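PDB 3G9K: capsule biosynthesis protein CapD proenzyme from Bacillus anthracis, which cleaves the poly-gamma-D-glutamate capsule, joins it by an amide bond to meso-diaminopimelic acid of peptidoglycan, and degrades it to a released low-molecular-weight form that mediates escape from host defences. Local coordinates for residues A[179-182]-A[183-187]; A[234-237]-A[238-242]; A[141-144]-A[145-149]. All coordinates share one frame; numbering follows the deposited sequence.

Contact 1. Residues A[179-182]-A[183-187]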
loop_
_atom_site.group_PDB
_atom_site.type_symbol
_atom_site.label_atom_id
_atom_site.label_comp_id
_atom_site.label_asym_id
_atom_site.label_seq_id
_atom_site.Cartn_x
_atom_site.Cartn_y
_atom_site.Cartn_z
ATOM N N ALA A 179 2.088 1.751 -23.174
ATOM C CA ALA A 179 3.396 1.278 -23.651
ATOM C C ALA A 179 4.216 2.426 -24.217
ATOM O O ALA A 179 5.350 2.586 -23.864
ATOM C CB ALA A 179 3.248 0.158 -24.649
ATOM N N ARG A 180 3.611 3.263 -25.048
ATOM C CA ARG A 180 4.279 4.441 -25.577
ATOM C C ARG A 180 4.838 5.313 -24.475
ATOM O O ARG A 180 6.018 5.699 -24.528
ATOM C CB ARG A 180 3.325 5.253 -26.455
ATOM C CG ARG A 180 4.004 6.386 -27.207
ATOM C CD ARG A 180 3.008 7.064 -28.164
ATOM N NE ARG A 180 2.342 6.057 -28.995
ATOM C CZ ARG A 180 1.043 5.746 -28.963
ATOM N NH1 ARG A 180 0.185 6.362 -28.162
ATOM N NH2 ARG A 180 0.592 4.792 -29.766
ATOM N N THR A 181 4.012 5.626 -23.467
ATOM C CA THR A 181 4.456 6.458 -22.364
ATOM C C THR A 181 5.609 5.807 -21.630
ATOM O O THR A 181 6.607 6.462 -21.323
ATOM C CB THR A 181 3.293 6.799 -21.384
ATOM O OG1 THR A 181 2.241 7.450 -22.120
ATOM C CG2 THR A 181 3.757 7.713 -20.142
ATOM N N LEU A 182 5.445 4.532 -21.300
ATOM C CA LEU A 182 6.483 3.806 -20.564
ATOM C C LEU A 182 7.802 3.731 -21.404
ATOM O O LEU A 182 8.885 3.882 -20.868
ATOM C CB LEU A 182 5.991 2.409 -20.173
ATOM C CG LEU A 182 4.837 2.308 -19.179
ATOM C CD1 LEU A 182 4.473 0.879 -18.895
ATOM C CD2 LEU A 182 5.170 3.020 -17.807
ATOM N N LYS A 183 7.692 3.517 -22.704
ATOM C CA LYS A 183 8.883 3.521 -23.556
ATOM C C LYS A 183 9.559 4.891 -23.568
ATOM O O LYS A 183 10.789 4.976 -23.571
ATOM C CB LYS A 183 8.515 3.043 -24.971
ATOM C CG LYS A 183 8.298 1.540 -25.007
ATOM C CD LYS A 183 7.614 1.080 -26.297
ATOM C CE LYS A 183 7.925 -0.348 -26.578
ATOM N NZ LYS A 183 7.574 -0.702 -28.000
ATOM N N LYS A 184 8.771 5.982 -23.491
ATOM C CA LYS A 184 9.345 7.339 -23.431
ATOM C C LYS A 184 10.110 7.559 -22.146
ATOM O O LYS A 184 11.183 8.138 -22.140
ATOM C CB LYS A 184 8.247 8.414 -23.557
ATOM C CG LYS A 184 8.779 9.792 -24.044
ATOM C CD LYS A 184 7.611 10.712 -24.379
ATOM C CE LYS A 184 8.015 11.965 -25.150
ATOM N NZ LYS A 184 8.833 12.939 -24.433
ATOM N N ILE A 185 9.530 7.110 -21.049
ATOM C CA ILE A 185 10.197 7.149 -19.751
ATOM C C ILE A 185 11.466 6.248 -19.796
ATOM O O ILE A 185 12.506 6.598 -19.234
ATOM C CB ILE A 185 9.233 6.667 -18.646
ATOM C CG1 ILE A 185 8.108 7.667 -18.410
ATOM C CG2 ILE A 185 9.973 6.363 -17.350
ATOM C CD1 ILE A 185 6.960 7.122 -17.581
ATOM N N GLN A 186 11.356 5.088 -20.438
ATOM C CA GLN A 186 12.490 4.148 -20.557
ATOM C C GLN A 186 13.662 4.844 -21.286
ATOM O O GLN A 186 14.812 4.708 -20.871
ATOM C CB GLN A 186 12.077 2.881 -21.266
ATOM C CG GLN A 186 13.206 1.841 -21.444
ATOM C CD GLN A 186 12.691 0.660 -22.179
ATOM O OE1 GLN A 186 12.171 0.810 -23.271
ATOM N NE2 GLN A 186 12.797 -0.522 -21.583
ATOM N N LYS A 187 13.353 5.576 -22.350
ATOM C CA LYS A 187 14.370 6.296 -23.148
ATOM C C LYS A 187 14.871 7.579 -22.495
ATOM O O LYS A 187 16.092 7.840 -22.457
ATOM C CB LYS A 187 13.819 6.635 -24.511
ATOM C CG LYS A 187 14.782 7.512 -25.304
ATOM C CD LYS A 187 14.357 7.604 -26.725
ATOM C CE LYS A 187 15.459 8.126 -27.620
ATOM N NZ LYS A 187 15.017 7.830 -29.005
#

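Contact 2. Residues A[234-237]-A[238-242]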
loop_
_atom_site.group_PDB
_atom_site.type_symbol
_atom_site.label_atom_id
_atom_site.label_comp_id
_atom_site.label_asym_id
_atom_site.label_seq_id
_atom_site.Cartn_x
_atom_site.Cartn_y
_atom_site.Cartn_z
ATOM N N TYR A 234 10.110 -0.294 12.348
ATOM C CA TYR A 234 10.376 0.809 11.427
ATOM C C TYR A 234 9.093 1.012 10.631
ATOM O O TYR A 234 8.514 0.035 10.106
ATOM C CB TYR A 234 11.529 0.445 10.495
ATOM C CG TYR A 234 12.765 0.070 11.271
ATOM C CD1 TYR A 234 13.026 -1.266 11.606
ATOM C CD2 TYR A 234 13.643 1.062 11.729
ATOM C CE1 TYR A 234 14.173 -1.608 12.346
ATOM C CE2 TYR A 234 14.758 0.738 12.472
ATOM C CZ TYR A 234 15.015 -0.592 12.784
ATOM O OH TYR A 234 16.135 -0.893 13.542
ATOM N N THR A 235 8.612 2.246 10.595
ATOM C CA THR A 235 7.367 2.514 9.890
ATOM C C THR A 235 7.365 3.899 9.209
ATOM O O THR A 235 8.350 4.636 9.248
ATOM C CB THR A 235 6.140 2.220 10.808
ATOM O OG1 THR A 235 4.901 2.260 10.042
ATOM C CG2 THR A 235 6.100 3.162 11.995
ATOM N N ALA A 236 6.268 4.221 8.552
ATOM C CA ALA A 236 6.230 5.342 7.635
ATOM C C ALA A 236 5.979 6.622 8.400
ATOM O O ALA A 236 5.033 6.695 9.173
ATOM C CB ALA A 236 5.125 5.102 6.593
ATOM N N PRO A 237 6.835 7.643 8.200
ATOM C CA PRO A 237 6.656 8.901 8.938
ATOM C C PRO A 237 5.633 9.856 8.322
ATOM O O PRO A 237 5.175 9.632 7.185
ATOM C CB PRO A 237 8.048 9.525 8.868
ATOM C CG PRO A 237 8.554 9.107 7.540
ATOM C CD PRO A 237 8.020 7.701 7.327
ATOM N N PRO A 238 5.272 10.929 9.052
ATOM C CA PRO A 238 4.433 11.977 8.486
ATOM C C PRO A 238 4.906 12.410 7.107
ATOM O O PRO A 238 6.126 12.549 6.868
ATOM C CB PRO A 238 4.539 13.106 9.509
ATOM C CG PRO A 238 4.750 12.424 10.765
ATOM C CD PRO A 238 5.582 11.198 10.472
ATOM N N PRO A 239 3.960 12.569 6.169
ATOM C CA PRO A 239 2.490 12.567 6.280
ATOM C C PRO A 239 1.825 11.165 6.263
ATOM O O PRO A 239 0.591 11.072 6.318
ATOM C CB PRO A 239 2.067 13.347 5.038
ATOM C CG PRO A 239 3.054 12.898 4.015
ATOM C CD PRO A 239 4.391 12.749 4.779
ATOM N N PHE A 240 2.620 10.099 6.235
ATOM C CA PHE A 240 2.093 8.722 6.352
ATOM C C PHE A 240 1.693 8.492 7.821
ATOM O O PHE A 240 2.005 9.329 8.684
ATOM C CB PHE A 240 3.134 7.700 5.881
ATOM C CG PHE A 240 3.357 7.693 4.371
ATOM C CD1 PHE A 240 2.877 6.649 3.604
ATOM C CD2 PHE A 240 4.037 8.733 3.739
ATOM C CE1 PHE A 240 3.076 6.620 2.220
ATOM C CE2 PHE A 240 4.239 8.734 2.350
ATOM C CZ PHE A 240 3.749 7.675 1.595
ATOM N N SER A 241 1.059 7.355 8.133
ATOM C CA SER A 241 0.505 7.120 9.475
ATOM C C SER A 241 1.102 5.922 10.224
ATOM O O SER A 241 0.427 5.215 10.937
ATOM C CB SER A 241 -1.006 6.975 9.342
ATOM O OG SER A 241 -1.527 8.246 8.990
ATOM N N GLY A 242 2.390 5.740 10.093
ATOM C CA GLY A 242 3.089 4.749 10.895
ATOM C C GLY A 242 3.064 5.055 12.385
ATOM O O GLY A 242 2.988 4.138 13.185
HETATM O O HOH W 1 3.467 8.709 10.987
#

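Contact 3. Residues A[141-144]-A[145-149]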
loop_
_atom_site.group_PDB
_atom_site.type_symbol
_atom_site.label_atom_id
_atom_site.label_comp_id
_atom_site.label_asym_id
_atom_site.label_seq_id
_atom_site.Cartn_x
_atom_site.Cartn_y
_atom_site.Cartn_z
ATOM N N LEU A 141 -10.336 -7.088 -11.658
ATOM C CA LEU A 141 -10.286 -5.921 -12.542
ATOM C C LEU A 141 -11.642 -5.745 -13.254
ATOM O O LEU A 141 -12.147 -4.627 -13.346
ATOM C CB LEU A 141 -9.150 -6.032 -13.556
ATOM C CG LEU A 141 -9.057 -4.881 -14.575
ATOM C CD1 LEU A 141 -8.954 -3.534 -13.893
ATOM C CD2 LEU A 141 -7.905 -5.078 -15.545
ATOM N N THR A 142 -12.248 -6.831 -13.737
ATOM C CA THR A 142 -13.617 -6.743 -14.281
ATOM C C THR A 142 -14.581 -6.094 -13.295
ATOM O O THR A 142 -15.232 -5.108 -13.612
ATOM C CB THR A 142 -14.166 -8.116 -14.731
ATOM O OG1 THR A 142 -13.212 -8.741 -15.598
ATOM C CG2 THR A 142 -15.484 -7.952 -15.484
HETATM N N MSE A 143 -14.632 -6.585 -12.117
HETATM C CA MSE A 143 -15.558 -6.054 -11.116
HETATM C C MSE A 143 -15.254 -4.597 -10.727
HETATM O O MSE A 143 -16.170 -3.803 -10.513
HETATM C CB MSE A 143 -15.586 -6.956 -9.883
HETATM C CG MSE A 143 -16.396 -6.388 -8.736
HETATM SE SE MSE A 143 -15.273 -5.402 -7.516
HETATM C CE MSE A 143 -15.006 -6.874 -6.273
ATOM N N ARG A 144 -13.985 -4.254 -10.548
ATOM C CA ARG A 144 -13.590 -2.880 -10.353
ATOM C C ARG A 144 -14.080 -1.944 -11.454
ATOM O O ARG A 144 -14.568 -0.843 -11.159
ATOM C CB ARG A 144 -12.072 -2.794 -10.253
ATOM C CG ARG A 144 -11.580 -3.143 -8.860
ATOM C CD ARG A 144 -11.693 -1.951 -7.970
ATOM N NE ARG A 144 -11.942 -2.338 -6.595
ATOM C CZ ARG A 144 -13.141 -2.568 -6.065
ATOM N NH1 ARG A 144 -14.245 -2.446 -6.784
ATOM N NH2 ARG A 144 -13.234 -2.928 -4.793
ATOM N N LEU A 145 -13.922 -2.370 -12.698
ATOM C CA LEU A 145 -14.379 -1.590 -13.836
ATOM C C LEU A 145 -15.910 -1.460 -13.809
ATOM O O LEU A 145 -16.465 -0.367 -14.019
ATOM C CB LEU A 145 -13.932 -2.232 -15.143
ATOM C CG LEU A 145 -12.465 -1.994 -15.528
ATOM C CD1 LEU A 145 -12.042 -2.906 -16.629
ATOM C CD2 LEU A 145 -12.300 -0.537 -15.949
ATOM N N ASP A 146 -16.577 -2.580 -13.524
ATOM C CA ASP A 146 -18.026 -2.608 -13.418
ATOM C C ASP A 146 -18.520 -1.580 -12.425
ATOM O O ASP A 146 -19.324 -0.724 -12.776
ATOM C CB ASP A 146 -18.512 -4.021 -13.029
ATOM C CG ASP A 146 -20.009 -4.075 -12.879
ATOM O OD1 ASP A 146 -20.674 -4.341 -13.878
ATOM O OD2 ASP A 146 -20.508 -3.760 -11.782
ATOM N N LEU A 147 -18.010 -1.620 -11.196
ATOM C CA LEU A 147 -18.406 -0.705 -10.157
ATOM C C LEU A 147 -18.023 0.745 -10.419
ATOM O O LEU A 147 -18.705 1.657 -9.904
ATOM C CB LEU A 147 -17.823 -1.105 -8.807
ATOM C CG LEU A 147 -18.306 -2.461 -8.278
ATOM C CD1 LEU A 147 -17.646 -2.783 -6.925
ATOM C CD2 LEU A 147 -19.838 -2.494 -8.213
ATOM N N ALA A 148 -16.939 0.961 -11.175
ATOM C CA ALA A 148 -16.481 2.321 -11.469
ATOM C C ALA A 148 -17.187 2.939 -12.675
ATOM O O ALA A 148 -17.111 4.148 -12.879
ATOM C CB ALA A 148 -14.933 2.350 -11.682
ATOM N N LYS A 149 -17.832 2.127 -13.499
ATOM C CA LYS A 149 -18.335 2.598 -14.784
ATOM C C LYS A 149 -19.169 3.887 -14.667
ATOM O O LYS A 149 -19.030 4.796 -15.515
ATOM C CB LYS A 149 -19.093 1.472 -15.460
ATOM C CG LYS A 149 -19.607 1.719 -16.875
ATOM C CD LYS A 149 -20.359 0.505 -17.360
ATOM C CE LYS A 149 -21.099 0.803 -18.687
ATOM N NZ LYS A 149 -21.857 2.105 -18.602
#

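Contact 1. Residues A[179-182]-A[183-187]
Thr181 and Ile185 meet one turn apart on the amphipathic alpha-helix 176-188, where methyl CG2 of Thr181 lies 4.1 Å from CD1 of Ile185 and the two side chains pass at a slant. Thr181 directs CG2 anti to its own nitrogen, which turns OG1 back beside that nitrogen (chi1 -57°); OG1 is hydrogen-bonded to the carbonyl O of Ala31 of the neighbouring chain and, weakly, to Asp177 O. One residue thus gives a methyl to the helix face and a hydroxyl to the subunit interface. Leu182 widens the apolar side, its CD2 standing a looser 4.5 Å from Ile185 CD1. This is the packed half of the contact: Leu182 and Ile185 both press on helices 44-58 and 120-133, and Ala179 also rests on the latter. The other half is polar and more open to solvent. Arg180 reaches back along the helix to a salt bridge with Asp177, Lys184 reaches forward to Glu188, and the extended chain of Lys183 runs to Glu132 on helix 120-133, so all three charges are paired. At the edge of the packed face, side-chain NE2 of Gln186 is hydrogen-bonded to Gln125 OE1 and Gly121 O, tying the helix to its neighbour by polar bonds as well. Beneath both halves runs the regular i to i+4 ladder; the first and last of its four bonds, Lys183 N to Ala179 O and Gln186 N to Leu182 O, are each 2.8 Å. Lys183 begins its course over the first of those acceptors, and its CG comes within 3.3 Å of Ala179 O.

Contact 2. Residues A[234-237]-A[238-242]
Ala236 O accepts the backbone N-H of Gly242 at 3.0 Å, and Pro237 O accepts that of Phe240 at 2.8 Å, so two bonds, each bent to 133° at the hydrogen, fold 236-242 back on itself. The donor from Gly242 lies in the carbonyl plane of Ala236, whereas that from Phe240 is tilted 27° from the plane of its acceptor. A water bridges the bend, donating to Ala236 O and to Phe240 O, so the Ala236 carbonyl holds two donors. Within the turn, CB of Ala236 touches CB of Phe240 at 3.3 Å. The Phe240 ring swings beyond this point, with CG beside its backbone nitrogen (chi1 -72°); Pro237 O sits at the ring edge, and Phe81 of strand 79-83 meets the ring edge-to-face. The segment joins strand 231-235, the outermost in this chain of the antiparallel sheet, to helix 242-254, and its three consecutive prolines, with a cis peptide before Pro239, bring the chain round from one to the other. The peptide between the first two prolines brings Pro237 CB within 3.4 Å of Pro238 CD. Thr235 covers the start of the helix: OG1, anti to its backbone nitrogen, is 3.2 Å from Gly242 CA, while CG2 packs on the same residue. That hydroxyl is also hydrogen-bonded to Thr63 of the neighbouring chain, whose strand pairs with Tyr234 and Thr235 and carries the sheet across the interface. Ser241 occupies the N-cap position without a capping bond; its OG is hydrogen-bonded to Arg282 NE and to Thr58 O of the neighbouring chain.

Contact 3. Residues A[141-144]-A[145-149]
The selenium of Met143, a selenomethionine, lies 3.6 Å from CD1 of Leu147, and NH1 of Arg144 approaches the same methyl at 3.4 Å. Two long side chains therefore converge on one leucine branch. Met143 starts with CG anti to its nitrogen, then bends at chi2 (-94°) and again at chi3, bringing SE round over the next turn. Arg144 takes the other course: its CG lies beside the backbone nitrogen, and further bends at chi2 and chi3 curl the guanidinium toward Leu147, whose CD1 meets it at the edge and in plane. The charged group is also engaged in a cation-pi interaction with Phe23 of the neighbouring chain. On another side of the helix, Leu141 and Leu145 pass at an angle, CG of Leu141 being 4.1 Å from CD1 of Leu145. Leu145 and Ala148 both pack on Phe24 of the neighbouring chain, while Thr142 OG1 is hydrogen-bonded to Ile167 O and Asp138 O. The straightest backbone bond, Leu147 N to Met143 O, reaches 173°. Buried Leu141, Leu145 and Ala148 against exposed Met143, Asp146 and Leu147 mark alpha-helix 139-152 as amphipathic, its inner side packed partly on the partner chain.

Along the chain the order is contact 3, contact 1, contact 2, all within the gamma-glutamyltranspeptidase family region of this polypeptide. Contacts 3 and 1 lie on separate helices, 139-152 and 176-188, with centres about 27 Å apart and nearest atoms about 14 Å apart. Contact 2 is about 32 Å from contact 1 and 31 Å from contact 3, centre to centre, and lies across the chain's centre from both; it belongs to the junction of strand 231-235 with helix 242-254. None touches another, yet each reaches the neighbouring chain, so three well-separated places of this polypeptide take part in the interface of the two-chain assembly.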